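Local coordinates for protein gp18 (Listeria monocytogenes EGD-e, PDB 3GS9) that is of poorly defined function but probably serves as a structural component of the prophage tail, at residues A[55-60]-A[72-77]; A[65-70]-A[166-171]; A[4-9]-A[60-65]. One frame throughout, in Å; residues are numbered along the deposited sequence. Where two conformers were deposited one is given.

Contact 1. Residues A[55-60]-A[72-77]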
ATOM      1  N   PHE A  55      -6.059  37.433  -9.358  1.00 35.86           N
ATOM      2  CA  PHE A  55      -4.608  37.402  -9.128  1.00 32.88           C
ATOM      3  C   PHE A  55      -4.182  36.039  -8.544  1.00 29.29           C
ATOM      4  O   PHE A  55      -3.190  35.417  -9.013  1.00 26.66           O
ATOM      5  CB  PHE A  55      -4.189  38.524  -8.186  1.00 33.51           C
ATOM      6  CG  PHE A  55      -4.511  39.894  -8.705  1.00 30.89           C
ATOM      7  CD1 PHE A  55      -5.801  40.369  -8.646  1.00 31.35           C
ATOM      8  CD2 PHE A  55      -3.523  40.693  -9.243  1.00 28.99           C
ATOM      9  CE1 PHE A  55      -6.106  41.628  -9.125  1.00 37.50           C
ATOM     10  CE2 PHE A  55      -3.807  41.937  -9.733  1.00 27.91           C
ATOM     11  CZ  PHE A  55      -5.111  42.414  -9.678  1.00 35.47           C
ATOM     12  N   LEU A  56      -4.950  35.576  -7.548  1.00 27.79           N
ATOM     13  CA  LEU A  56      -4.653  34.330  -6.819  1.00 24.72           C
ATOM     14  C   LEU A  56      -5.689  33.199  -7.022  1.00 22.50           C
ATOM     15  O   LEU A  56      -6.768  33.192  -6.436  1.00 24.16           O
ATOM     16  CB  LEU A  56      -4.509  34.657  -5.332  1.00 24.96           C
ATOM     17  CG  LEU A  56      -4.125  33.524  -4.389  1.00 25.21           C
ATOM     18  CD1 LEU A  56      -2.705  33.124  -4.585  1.00 20.05           C
ATOM     19  CD2 LEU A  56      -4.352  33.975  -2.951  1.00 17.13           C
ATOM     20  N   ASP A  57      -5.329  32.217  -7.846  1.00 17.72           N
ATOM     21  CA  ASP A  57      -6.200  31.105  -8.171  1.00 16.91           C
ATOM     22  C   ASP A  57      -5.283  29.953  -8.612  1.00 16.66           C
ATOM     23  O   ASP A  57      -4.039  30.075  -8.518  1.00 15.88           O
ATOM     24  CB  ASP A  57      -7.179  31.497  -9.312  1.00 17.18           C
ATOM     25  CG  ASP A  57      -8.561  30.867  -9.156  1.00 23.38           C
ATOM     26  OD1 ASP A  57      -8.644  29.618  -9.089  1.00 20.15           O
ATOM     27  OD2 ASP A  57      -9.566  31.625  -9.068  1.00 26.09           O
ATOM     28  N   TYR A  58      -5.869  28.872  -9.118  1.00 15.92           N
ATOM     29  CA  TYR A  58      -5.094  27.735  -9.678  1.00 16.01           C
ATOM     30  C   TYR A  58      -4.122  28.261 -10.694  1.00 15.57           C
ATOM     31  O   TYR A  58      -4.464  29.092 -11.542  1.00 14.84           O
ATOM     32  CB  TYR A  58      -5.966  26.656 -10.334  1.00 16.95           C
ATOM     33  CG  TYR A  58      -6.931  26.091  -9.324  1.00 13.54           C
ATOM     34  CD1 TYR A  58      -6.480  25.324  -8.275  1.00 16.36           C
ATOM     35  CD2 TYR A  58      -8.277  26.410  -9.394  1.00 14.16           C
ATOM     36  CE1 TYR A  58      -7.366  24.855  -7.293  1.00 17.19           C
ATOM     37  CE2 TYR A  58      -9.178  25.977  -8.418  1.00 15.78           C
ATOM     38  CZ  TYR A  58      -8.710  25.202  -7.371  1.00 14.80           C
ATOM     39  OH  TYR A  58      -9.634  24.808  -6.449  1.00 17.57           O
ATOM     40  N   GLU A  59      -2.908  27.766 -10.586  1.00 14.27           N
ATOM     41  CA  GLU A  59      -1.815  28.105 -11.491  1.00 15.72           C
ATOM     42  C   GLU A  59      -1.234  29.501 -11.327  1.00 15.41           C
ATOM     43  O   GLU A  59      -0.258  29.838 -12.052  1.00 15.43           O
ATOM     44  CB  GLU A  59      -2.162  27.783 -12.946  1.00 14.61           C
ATOM     45  CG  GLU A  59      -2.662  26.330 -13.138  1.00 15.41           C
ATOM     46  CD  GLU A  59      -1.584  25.309 -12.907  1.00 16.11           C
ATOM     47  OE1 GLU A  59      -0.496  25.469 -13.488  1.00 13.95           O
ATOM     48  OE2 GLU A  59      -1.807  24.320 -12.175  1.00 15.80           O
ATOM     49  N   SER A  60      -1.717  30.269 -10.341  1.00 14.14           N
ATOM     50  CA  SER A  60      -1.037  31.514  -9.997  1.00 13.83           C
ATOM     51  C   SER A  60       0.336  31.230  -9.437  1.00 15.86           C
ATOM     52  O   SER A  60       0.533  30.197  -8.757  1.00 14.49           O
ATOM     53  CB  SER A  60      -1.819  32.333  -8.966  1.00 14.96           C
ATOM     54  OG  SER A  60      -3.024  32.808  -9.508  1.00 14.09           O
ATOM     55  N   LYS A  72      -1.544  24.884  -6.640  1.00 14.50           N
ATOM     56  CA  LYS A  72      -2.113  23.635  -7.148  1.00 14.05           C
ATOM     57  C   LYS A  72      -3.342  23.142  -6.374  1.00 15.33           C
ATOM     58  O   LYS A  72      -4.185  22.451  -6.943  1.00 14.89           O
ATOM     59  CB  LYS A  72      -1.056  22.527  -7.126  1.00 14.38           C
ATOM     60  CG  LYS A  72       0.115  22.710  -8.092  1.00 16.25           C
ATOM     61  CD  LYS A  72      -0.433  22.763  -9.484  1.00 21.52           C
ATOM     62  CE  LYS A  72       0.531  22.399 -10.537  1.00 22.45           C
ATOM     63  NZ  LYS A  72      -0.238  22.083 -11.807  1.00 18.55           N
ATOM     64  N   GLN A  73      -3.419  23.453  -5.074  1.00 14.91           N
ATOM     65  CA  GLN A  73      -4.594  23.186  -4.283  1.00 15.32           C
ATOM     66  C   GLN A  73      -5.111  24.483  -3.699  1.00 17.99           C
ATOM     67  O   GLN A  73      -4.322  25.348  -3.330  1.00 16.29           O
ATOM     68  CB  GLN A  73      -4.294  22.191  -3.193  1.00 15.26           C
ATOM     69  CG  GLN A  73      -4.038  20.825  -3.746  1.00 19.07           C
ATOM     70  CD  GLN A  73      -3.506  19.860  -2.717  1.00 17.16           C
ATOM     71  OE1 GLN A  73      -2.371  20.009  -2.224  1.00 18.16           O
ATOM     72  NE2 GLN A  73      -4.288  18.805  -2.440  1.00 23.44           N
ATOM     73  N   LEU A  74      -6.435  24.610  -3.662  1.00 18.02           N
ATOM     74  CA  LEU A  74      -7.124  25.826  -3.243  1.00 16.31           C
ATOM     75  C   LEU A  74      -8.544  25.472  -2.821  1.00 19.13           C
ATOM     76  O   LEU A  74      -9.306  24.816  -3.567  1.00 20.46           O
ATOM     77  CB  LEU A  74      -7.171  26.821  -4.401  1.00 16.74           C
ATOM     78  CG  LEU A  74      -7.719  28.250  -4.245  1.00 19.52           C
ATOM     79  CD1 LEU A  74      -6.821  29.050  -3.335  1.00 24.83           C
ATOM     80  CD2 LEU A  74      -7.820  28.946  -5.588  1.00 20.05           C
ATOM     81  N   SER A  75      -8.878  25.885  -1.612  1.00 19.45           N
ATOM     82  CA  SER A  75     -10.224  25.681  -1.046  1.00 19.81           C
ATOM     83  C   SER A  75     -11.030  26.975  -1.226  1.00 19.08           C
ATOM     84  O   SER A  75     -10.462  28.057  -1.323  1.00 18.90           O
ATOM     85  CB  SER A  75     -10.087  25.314   0.424  1.00 21.82           C
ATOM     86  OG  SER A  75      -9.640  26.444   1.158  1.00 25.30           O
ATOM     87  N   HIS A  76     -12.363  26.877  -1.333  1.00 17.62           N
ATOM     88  CA  HIS A  76     -13.216  28.062  -1.380  1.00 18.96           C
ATOM     89  C   HIS A  76     -14.345  27.933  -0.370  1.00 23.20           C
ATOM     90  O   HIS A  76     -15.216  27.088  -0.546  1.00 24.55           O
ATOM     91  CB  HIS A  76     -13.851  28.249  -2.764  1.00 21.23           C
ATOM     92  CG  HIS A  76     -12.864  28.390  -3.877  1.00 23.44           C
ATOM     93  ND1 HIS A  76     -12.168  27.316  -4.387  1.00 19.45           N
ATOM     94  CD2 HIS A  76     -12.509  29.461  -4.626  1.00 25.30           C
ATOM     95  CE1 HIS A  76     -11.378  27.733  -5.364  1.00 21.44           C
ATOM     96  NE2 HIS A  76     -11.574  29.028  -5.532  1.00 18.69           N
ATOM     97  N   ASP A  77     -14.349  28.792   0.650  1.00 24.14           N
ATOM     98  CA  ASP A  77     -15.439  28.842   1.654  1.00 27.38           C
ATOM     99  C   ASP A  77     -15.895  30.269   1.927  1.00 27.80           C
ATOM    100  O   ASP A  77     -15.112  31.195   1.761  1.00 27.38           O
ATOM    101  CB  ASP A  77     -14.963  28.182   2.936  1.00 28.68           C
ATOM    102  CG  ASP A  77     -14.724  26.689   2.769  1.00 30.66           C
ATOM    103  OD1 ASP A  77     -15.718  25.922   2.718  1.00 34.80           O
ATOM    104  OD2 ASP A  77     -13.545  26.282   2.700  1.00 29.73           O
TER
HETATM  105  O   HOH W   1     -10.691  31.419  -6.516  1.00 26.28           O
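Tyr58 lies against Leu74 where a type II beta turn, running from Asp57 to Ser60, meets the end of strand 67-74, which carries a classic beta bulge at Lys72 and Gln73 opposite Arg88. The phenol comes in with CE1 of Tyr58 3.5 Å from Leu74 CB, and Leu74 CD2 stands over the centre of one ring face. That methyl reaches the ring because Leu74 CG is anti to the backbone nitrogen (chi1 -174°). At the far end of the ring, Tyr58 OH lies 2.9 Å from Leu74 O, at best a weak hydrogen bond, since the same proton has another acceptor within reach.

Lys72 starts out pointing away from the turn, but a bend at chi2 (-60°) brings its ammonium back to Glu59. Lys72 NZ meets Glu59 OE2 at 2.8 Å on the syn lone pair, forming a salt bridge, and also bonds Thr203 O of the second subunit. Glu59 OE2 also receives Thr203 OG1 of that subunit, and OE1 pairs with its Arg240, an environment that would be expected to keep the carboxylate ionised. Asp57 OD1 likewise binds Tyr292 of the second subunit. Asp57 OD2 accepts from a water at 2.8 Å, and the same water lies 2.7 Å from His76 NE2.

Contact 2. Residues A[65-70]-A[166-171]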
ATOM      1  N   ARG A  65      10.463  35.263  -0.824  1.00 17.98           N
ATOM      2  CA  ARG A  65      11.921  35.264  -0.577  1.00 21.80           C
ATOM      3  C   ARG A  65      12.762  34.769  -1.779  1.00 20.46           C
ATOM      4  O   ARG A  65      13.704  33.987  -1.643  1.00 23.83           O
ATOM      5  CB  ARG A  65      12.270  34.507   0.703  1.00 21.41           C
ATOM      6  CG  ARG A  65      11.827  35.220   1.943  1.00 26.49           C
ATOM      7  CD  ARG A  65      12.107  34.399   3.172  1.00 37.91           C
ATOM      8  NE  ARG A  65      11.767  35.137   4.385  1.00 40.73           N
ATOM      9  CZ  ARG A  65      11.666  34.609   5.603  1.00 47.95           C
ATOM     10  NH1 ARG A  65      11.866  33.304   5.809  1.00 49.83           N
ATOM     11  NH2 ARG A  65      11.349  35.399   6.627  1.00 47.09           N
ATOM     12  N   GLY A  66      12.394  35.237  -2.948  1.00 19.53           N
ATOM     13  CA  GLY A  66      13.212  34.989  -4.119  1.00 21.80           C
ATOM     14  C   GLY A  66      12.903  33.686  -4.822  1.00 21.34           C
ATOM     15  O   GLY A  66      13.551  33.373  -5.832  1.00 22.51           O
ATOM     16  N   GLN A  67      11.908  32.936  -4.330  1.00 19.57           N
ATOM     17  CA  GLN A  67      11.510  31.687  -4.961  1.00 17.60           C
ATOM     18  C   GLN A  67      10.067  31.730  -5.400  1.00 16.40           C
ATOM     19  O   GLN A  67       9.263  32.416  -4.789  1.00 18.35           O
ATOM     20  CB  GLN A  67      11.711  30.524  -4.001  1.00 17.75           C
ATOM     21  CG  GLN A  67      13.171  30.387  -3.557  1.00 14.34           C
ATOM     22  CD  GLN A  67      14.068  29.950  -4.691  1.00 19.41           C
ATOM     23  OE1 GLN A  67      13.765  28.994  -5.417  1.00 17.82           O
ATOM     24  NE2 GLN A  67      15.164  30.664  -4.877  1.00 20.67           N
ATOM     25  N   GLU A  68       9.757  30.959  -6.440  1.00 18.69           N
ATOM     26  CA  GLU A  68       8.409  30.911  -7.038  1.00 15.61           C
ATOM     27  C   GLU A  68       7.692  29.612  -6.659  1.00 16.93           C
ATOM     28  O   GLU A  68       8.268  28.533  -6.783  1.00 13.87           O
ATOM     29  CB  GLU A  68       8.505  30.973  -8.562  1.00 14.53           C
ATOM     30  CG  GLU A  68       7.181  31.073  -9.283  1.00 17.04           C
ATOM     31  CD  GLU A  68       7.331  31.137 -10.813  1.00 18.22           C
ATOM     32  OE1 GLU A  68       8.483  31.262 -11.285  1.00 19.44           O
ATOM     33  OE2 GLU A  68       6.318  31.109 -11.537  1.00 20.27           O
ATOM     34  N   PHE A  69       6.446  29.754  -6.225  1.00 13.92           N
ATOM     35  CA  PHE A  69       5.556  28.637  -5.823  1.00 15.39           C
ATOM     36  C   PHE A  69       4.288  28.792  -6.621  1.00 16.04           C
ATOM     37  O   PHE A  69       3.854  29.930  -6.899  1.00 16.71           O
ATOM     38  CB  PHE A  69       5.252  28.685  -4.333  1.00 16.49           C
ATOM     39  CG  PHE A  69       6.479  28.637  -3.451  1.00 12.49           C
ATOM     40  CD1 PHE A  69       7.196  29.808  -3.144  1.00 15.89           C
ATOM     41  CD2 PHE A  69       6.925  27.413  -2.939  1.00 15.08           C
ATOM     42  CE1 PHE A  69       8.323  29.766  -2.346  1.00 11.50           C
ATOM     43  CE2 PHE A  69       8.040  27.336  -2.158  1.00 13.06           C
ATOM     44  CZ  PHE A  69       8.773  28.500  -1.862  1.00 13.87           C
ATOM     45  N   VAL A  70       3.699  27.682  -7.028  1.00 13.31           N
ATOM     46  CA  VAL A  70       2.553  27.692  -7.917  1.00 12.51           C
ATOM     47  C   VAL A  70       1.342  27.063  -7.236  1.00 14.79           C
ATOM     48  O   VAL A  70       1.447  25.967  -6.673  1.00 12.61           O
ATOM     49  CB  VAL A  70       2.909  26.884  -9.173  1.00 11.38           C
ATOM     50  CG1 VAL A  70       1.731  26.854 -10.131  1.00 14.60           C
ATOM     51  CG2 VAL A  70       4.116  27.526  -9.808  1.00 12.52           C
ATOM     52  N   ILE A 166      19.444  20.918  -5.849  1.00 18.41           N
ATOM     53  CA  ILE A 166      19.107  22.092  -5.053  1.00 18.06           C
ATOM     54  C   ILE A 166      18.532  23.123  -6.018  1.00 17.69           C
ATOM     55  O   ILE A 166      19.268  23.758  -6.723  1.00 17.26           O
ATOM     56  CB  ILE A 166      20.345  22.659  -4.344  1.00 19.37           C
ATOM     57  CG1 ILE A 166      21.115  21.543  -3.600  1.00 18.93           C
ATOM     58  CG2 ILE A 166      19.912  23.769  -3.406  1.00 20.90           C
ATOM     59  CD1 ILE A 166      22.519  21.909  -3.285  1.00 29.66           C
ATOM     60  N   PRO A 167      17.194  23.198  -6.119  1.00 19.06           N
ATOM     61  CA  PRO A 167      16.584  24.142  -7.058  1.00 19.00           C
ATOM     62  C   PRO A 167      16.614  25.577  -6.582  1.00 18.61           C
ATOM     63  O   PRO A 167      16.229  25.840  -5.420  1.00 21.43           O
ATOM     64  CB  PRO A 167      15.112  23.664  -7.134  1.00 18.95           C
ATOM     65  CG  PRO A 167      15.064  22.333  -6.502  1.00 21.67           C
ATOM     66  CD  PRO A 167      16.166  22.381  -5.452  1.00 18.46           C
ATOM     67  N   ASP A 168      17.074  26.472  -7.454  1.00 16.01           N
ATOM     68  CA  ASP A 168      16.888  27.945  -7.298  1.00 16.62           C
ATOM     69  C   ASP A 168      15.933  28.362  -8.426  1.00 14.43           C
ATOM     70  O   ASP A 168      16.337  28.511  -9.577  1.00 15.42           O
ATOM     71  CB  ASP A 168      18.220  28.700  -7.391  1.00 16.71           C
ATOM     72  CG  ASP A 168      18.060  30.188  -7.335  1.00 24.81           C
ATOM     73  OD1 ASP A 168      16.936  30.672  -7.106  1.00 20.02           O
ATOM     74  OD2 ASP A 168      19.079  30.908  -7.534  1.00 29.42           O
ATOM     75  N   ASN A 169      14.647  28.479  -8.099  1.00 15.46           N
ATOM     76  CA  ASN A 169      13.595  28.505  -9.113  1.00 16.86           C
ATOM     77  C   ASN A 169      13.786  27.367 -10.093  1.00 16.96           C
ATOM     78  O   ASN A 169      13.821  26.214  -9.631  1.00 15.97           O
ATOM     79  CB  ASN A 169      13.458  29.901  -9.683  1.00 17.02           C
ATOM     80  CG  ASN A 169      13.000  30.876  -8.598  1.00 18.66           C
ATOM     81  OD1 ASN A 169      11.925  30.684  -8.055  1.00 21.49           O
ATOM     82  ND2 ASN A 169      13.830  31.833  -8.224  1.00 20.45           N
ATOM     83  N   ARG A 170      13.896  27.629 -11.392  1.00 15.45           N
ATOM     84  CA  ARG A 170      14.055  26.536 -12.351  1.00 17.94           C
ATOM     85  C   ARG A 170      15.524  26.262 -12.690  1.00 18.39           C
ATOM     86  O   ARG A 170      15.823  25.569 -13.655  1.00 19.02           O
ATOM     87  CB  ARG A 170      13.284  26.831 -13.635  1.00 18.19           C
ATOM     88  CG  ARG A 170      11.798  26.978 -13.465  1.00 21.39           C
ATOM     89  CD  ARG A 170      11.224  27.437 -14.826  1.00 26.69           C
ATOM     90  NE  ARG A 170       9.834  27.803 -14.713  1.00 40.32           N
ATOM     91  CZ  ARG A 170       9.053  28.137 -15.730  1.00 48.96           C
ATOM     92  NH1 ARG A 170       9.524  28.162 -16.977  1.00 55.01           N
ATOM     93  NH2 ARG A 170       7.784  28.451 -15.488  1.00 52.65           N
ATOM     94  N   HIS A 171      16.447  26.782 -11.895  1.00 16.73           N
ATOM     95  CA  HIS A 171      17.848  26.456 -12.087  1.00 16.42           C
ATOM     96  C   HIS A 171      18.227  25.403 -11.055  1.00 13.87           C
ATOM     97  O   HIS A 171      18.224  25.676  -9.850  1.00 15.73           O
ATOM     98  CB  HIS A 171      18.746  27.699 -11.985  1.00 18.59           C
ATOM     99  CG  HIS A 171      20.195  27.383 -12.182  1.00 19.26           C
ATOM    100  ND1 HIS A 171      20.708  27.029 -13.406  1.00 19.17           N
ATOM    101  CD2 HIS A 171      21.216  27.293 -11.302  1.00 21.29           C
ATOM    102  CE1 HIS A 171      21.998  26.783 -13.279  1.00 19.35           C
ATOM    103  NE2 HIS A 171      22.328  26.932 -12.012  1.00 17.80           N
TER
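Asn169 reaches across to strand 67-74 with both ends of its amide. Asn169 ND2 donates to Gly66 O at 2.9 Å, in the carbonyl plane and nearly straight (164°), while its OD1 takes the Glu68 backbone N-H at an N to O distance of 2.7 Å, a more bent bond. The side chain thus spans the strand backbone on both sides of Gln67, much as another peptide group might. Gln67 answers in kind: its chain, bent at chi2 (-68°), sets its amide in a stack with that of Asn169, the planes only 6° apart, and Gln67 OE1 accepts from Asn169 N at 2.9 Å. The same oxygen is also bonded by His91 NE2. The buried Glu68 turns its carboxylate to Ser61, and its OE2 stays 5.0 Å from Arg170 NH2, too far for a salt bridge.

Asn169 can reach out in this way because it occupies the tip of a two-residue beta hairpin, a type II' turn from Asp168 to His171 that links strands 166-168 and 171-173.

Toward solvent the fit relaxes. Gln67 NE2 still holds the exposed Asp168 at OD1, 2.8 Å away, but it meets that oxygen from above the carboxylate plane, and the exposed Gly66 contributes little beyond its carbonyl.

Contact 3. Residues A[4-9]-A[60-65]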
ATOM      1  N   SER A   4      10.202  41.553   2.308  1.00 39.60           N
ATOM      2  CA  SER A   4       9.190  40.607   2.860  1.00 38.99           C
ATOM      3  C   SER A   4       7.808  40.681   2.161  1.00 36.69           C
ATOM      4  O   SER A   4       6.886  39.970   2.574  1.00 38.08           O
ATOM      5  CB  SER A   4       9.027  40.822   4.373  1.00 39.03           C
ATOM      6  OG  SER A   4       8.418  42.077   4.671  1.00 38.99           O
ATOM      7  N   ASP A   5       7.650  41.545   1.148  1.00 32.77           N
ATOM      8  CA  ASP A   5       6.411  41.578   0.362  1.00 29.40           C
ATOM      9  C   ASP A   5       6.341  40.290  -0.415  1.00 26.76           C
ATOM     10  O   ASP A   5       7.342  39.897  -1.014  1.00 28.93           O
ATOM     11  CB  ASP A   5       6.374  42.730  -0.667  1.00 29.29           C
ATOM     12  CG  ASP A   5       5.896  44.052  -0.085  1.00 32.95           C
ATOM     13  OD1 ASP A   5       5.448  44.065   1.080  1.00 26.87           O
ATOM     14  OD2 ASP A   5       5.964  45.089  -0.808  1.00 25.56           O
ATOM     15  N   ILE A   6       5.176  39.637  -0.367  1.00 20.73           N
ATOM     16  CA  ILE A   6       4.794  38.510  -1.212  0.50 22.12           C
ATOM     17  C   ILE A   6       4.160  39.067  -2.492  1.00 19.33           C
ATOM     18  O   ILE A   6       3.284  39.919  -2.388  1.00 18.00           O
ATOM     19  CB  ILE A   6       3.667  37.665  -0.529  0.50 20.43           C
ATOM     20  CG1 ILE A   6       4.022  37.261   0.912  0.50 27.66           C
ATOM     21  CG2 ILE A   6       3.317  36.434  -1.358  0.50 24.81           C
ATOM     22  CD1 ILE A   6       5.296  36.483   1.022  0.50 29.56           C
ATOM     23  N   ILE A   7       4.550  38.572  -3.660  1.00 17.33           N
ATOM     24  CA  ILE A   7       3.928  38.990  -4.921  1.00 15.47           C
ATOM     25  C   ILE A   7       3.169  37.798  -5.504  1.00 16.37           C
ATOM     26  O   ILE A   7       3.653  36.679  -5.438  1.00 15.44           O
ATOM     27  CB  ILE A   7       4.970  39.455  -5.964  1.00 13.67           C
ATOM     28  CG1 ILE A   7       5.905  40.581  -5.435  1.00 16.46           C
ATOM     29  CG2 ILE A   7       4.254  39.904  -7.242  1.00 17.96           C
ATOM     30  CD1 ILE A   7       5.211  41.726  -4.759  1.00 24.80           C
ATOM     31  N   VAL A   8       1.987  38.057  -6.042  1.00 16.15           N
ATOM     32  CA  VAL A   8       1.140  37.054  -6.700  0.50 17.87           C
ATOM     33  C   VAL A   8       0.877  37.482  -8.137  1.00 16.19           C
ATOM     34  O   VAL A   8       0.557  38.660  -8.379  1.00 15.17           O
ATOM     35  CB  VAL A   8      -0.229  36.933  -5.966  0.50 19.88           C
ATOM     36  CG1 VAL A   8      -1.263  36.145  -6.800  0.50 16.55           C
ATOM     37  CG2 VAL A   8      -0.053  36.308  -4.594  0.50 19.14           C
ATOM     38  N   ALA A   9       0.999  36.553  -9.078  1.00 14.59           N
ATOM     39  CA  ALA A   9       0.644  36.797 -10.477  1.00 14.47           C
ATOM     40  C   ALA A   9      -0.260  35.676 -10.946  1.00 15.65           C
ATOM     41  O   ALA A   9      -0.037  34.529 -10.582  1.00 15.39           O
ATOM     42  CB  ALA A   9       1.894  36.829 -11.343  1.00 15.91           C
ATOM     43  N   SER A  60      -1.717  30.269 -10.341  1.00 14.14           N
ATOM     44  CA  SER A  60      -1.037  31.514  -9.997  1.00 13.83           C
ATOM     45  C   SER A  60       0.336  31.230  -9.437  1.00 15.86           C
ATOM     46  O   SER A  60       0.533  30.197  -8.757  1.00 14.49           O
ATOM     47  CB  SER A  60      -1.819  32.333  -8.966  1.00 14.96           C
ATOM     48  OG  SER A  60      -3.024  32.808  -9.508  1.00 14.09           O
ATOM     49  N   SER A  61       1.270  32.144  -9.711  1.00 13.97           N
ATOM     50  CA  SER A  61       2.580  32.119  -9.065  1.00 16.62           C
ATOM     51  C   SER A  61       2.589  33.033  -7.819  1.00 17.41           C
ATOM     52  O   SER A  61       2.061  34.145  -7.836  1.00 16.06           O
ATOM     53  CB  SER A  61       3.668  32.582 -10.011  1.00 18.15           C
ATOM     54  OG  SER A  61       3.873  31.638 -11.053  1.00 20.02           O
ATOM     55  N   VAL A  62       3.205  32.529  -6.757  1.00 15.65           N
ATOM     56  CA  VAL A  62       3.363  33.246  -5.495  1.00 15.27           C
ATOM     57  C   VAL A  62       4.849  33.349  -5.223  1.00 15.79           C
ATOM     58  O   VAL A  62       5.572  32.345  -5.162  1.00 14.46           O
ATOM     59  CB  VAL A  62       2.584  32.596  -4.309  1.00 16.57           C
ATOM     60  CG1 VAL A  62       2.725  33.458  -3.059  1.00 12.47           C
ATOM     61  CG2 VAL A  62       1.100  32.434  -4.679  1.00 17.35           C
ATOM     62  N   TYR A  63       5.325  34.588  -5.159  1.00 14.46           N
ATOM     63  CA  TYR A  63       6.758  34.854  -4.999  1.00 15.68           C
ATOM     64  C   TYR A  63       7.093  35.200  -3.557  1.00 17.04           C
ATOM     65  O   TYR A  63       6.571  36.149  -2.986  1.00 16.91           O
ATOM     66  CB  TYR A  63       7.211  35.941  -5.989  1.00 15.64           C
ATOM     67  CG  TYR A  63       7.005  35.566  -7.435  1.00 14.46           C
ATOM     68  CD1 TYR A  63       5.805  35.801  -8.080  1.00 15.66           C
ATOM     69  CD2 TYR A  63       8.020  34.967  -8.160  1.00 13.49           C
ATOM     70  CE1 TYR A  63       5.623  35.449  -9.381  1.00 14.32           C
ATOM     71  CE2 TYR A  63       7.827  34.597  -9.451  1.00 14.84           C
ATOM     72  CZ  TYR A  63       6.653  34.844 -10.054  1.00 16.93           C
ATOM     73  OH  TYR A  63       6.513  34.496 -11.363  1.00 20.47           O
ATOM     74  N   PHE A  64       7.951  34.381  -2.961  1.00 17.56           N
ATOM     75  CA  PHE A  64       8.287  34.501  -1.553  1.00 18.02           C
ATOM     76  C   PHE A  64       9.793  34.273  -1.389  1.00 18.00           C
ATOM     77  O   PHE A  64      10.311  33.248  -1.808  1.00 14.60           O
ATOM     78  CB  PHE A  64       7.465  33.526  -0.699  1.00 18.24           C
ATOM     79  CG  PHE A  64       7.954  33.427   0.723  1.00 16.70           C
ATOM     80  CD1 PHE A  64       7.831  34.487   1.592  1.00 18.22           C
ATOM     81  CD2 PHE A  64       8.550  32.265   1.173  1.00 18.99           C
ATOM     82  CE1 PHE A  64       8.328  34.416   2.895  1.00 19.65           C
ATOM     83  CE2 PHE A  64       9.040  32.194   2.470  1.00 18.59           C
ATOM     84  CZ  PHE A  64       8.906  33.255   3.329  1.00 16.90           C
ATOM     85  N   ARG A  65      10.463  35.263  -0.824  1.00 17.98           N
ATOM     86  CA  ARG A  65      11.921  35.264  -0.577  1.00 21.80           C
ATOM     87  C   ARG A  65      12.762  34.769  -1.779  1.00 20.46           C
ATOM     88  O   ARG A  65      13.704  33.987  -1.643  1.00 23.83           O
ATOM     89  CB  ARG A  65      12.270  34.507   0.703  1.00 21.41           C
ATOM     90  CG  ARG A  65      11.827  35.220   1.943  1.00 26.49           C
ATOM     91  CD  ARG A  65      12.107  34.399   3.172  1.00 37.91           C
ATOM     92  NE  ARG A  65      11.767  35.137   4.385  1.00 40.73           N
ATOM     93  CZ  ARG A  65      11.666  34.609   5.603  1.00 47.95           C
ATOM     94  NH1 ARG A  65      11.866  33.304   5.809  1.00 49.83           N
ATOM     95  NH2 ARG A  65      11.349  35.399   6.627  1.00 47.09           N
TER
HETATM   96  O   HOH W   2       9.097  37.773   0.097  1.00 22.41           O
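Tyr63 overlaps Ile7 across the strand pair, its CB 4.2 Å from Ile7 CB. Placing CG beside its own backbone nitrogen (chi1 -61°) swings the ring along the neighbouring strand, where the edge rather than a face meets the partners: Tyr63 CD1 comes to 3.5 Å from Ile7 O, and Tyr63 CE1 lies 4.4 Å from Ala9 CB.

Beneath this packing, strands 7-9 and 61-64 run antiparallel in a regular register. Ile7 and Tyr63 form a hydrogen-bonded pair in which Tyr63 N donates to Ile7 O at 2.7 Å, almost straight at 176°, while the return bond from Ile7 N to Tyr63 O is longer, 3.2 Å. Ala9 and Ser61 make the second such pair; the bond from Ala9 N to Ser61 O measures 2.9 Å, whereas that from Ser61 N to Ala9 O is noticeably bent, at 141°. Val8 and Val62 form the non-hydrogen-bonded pair between them, where Val8 CA leans on Ser61 O and Val62 CA on Ile7 O in C-H...O contacts.

On the face opposite Tyr63, Val8 and Val62 run alongside each other, with Val8 CG2 4.0 Å from Val62 CG2. In one of its two conformers, Ile6 adds apolar contacts to Val62 and to the ring edge of Phe64. Beyond the last direct bond, a water joins Asp5 O to Arg65 N.

On its other side strand 7-9 pairs with strand 16-18, and strand 61-64 likewise continues to strand 67-74, so both are inner strands of the N-terminal sheet. The main-chain groups of Ile7, Ala9, Ser61 and Tyr63 bond across this pair, while Val8 and Val62 use theirs on the neighbouring strands. Cohesion therefore rests on matched peptide groups with apolar cover, aliphatic and aromatic, while Ser61 OG, on the Tyr63 face, is hydrogen-bonded to Glu68 of the adjoining strand.

How the contacts relate
From the N terminus, the chain enters strand 7-9 and returns some fifty residues later to strand 61-64, where contact 3 closes the first long loop. Contact 1 opens inside that loop, at residues 55-60, and closes at 72-77, so it crosses contact 3 and the two share Ser60; Leu56 and Val8 also pack together. Contact 2 starts at Arg65, the last residue of contact 3, and follows it in series, but it crosses contact 1 and has much the longest span, reaching residues 166-171. Strands 61-64 and 67-74, neighbours in one antiparallel sheet, connect all three: contacts 1 and 3 knit the N-terminal region, and contact 2 joins it to the following one.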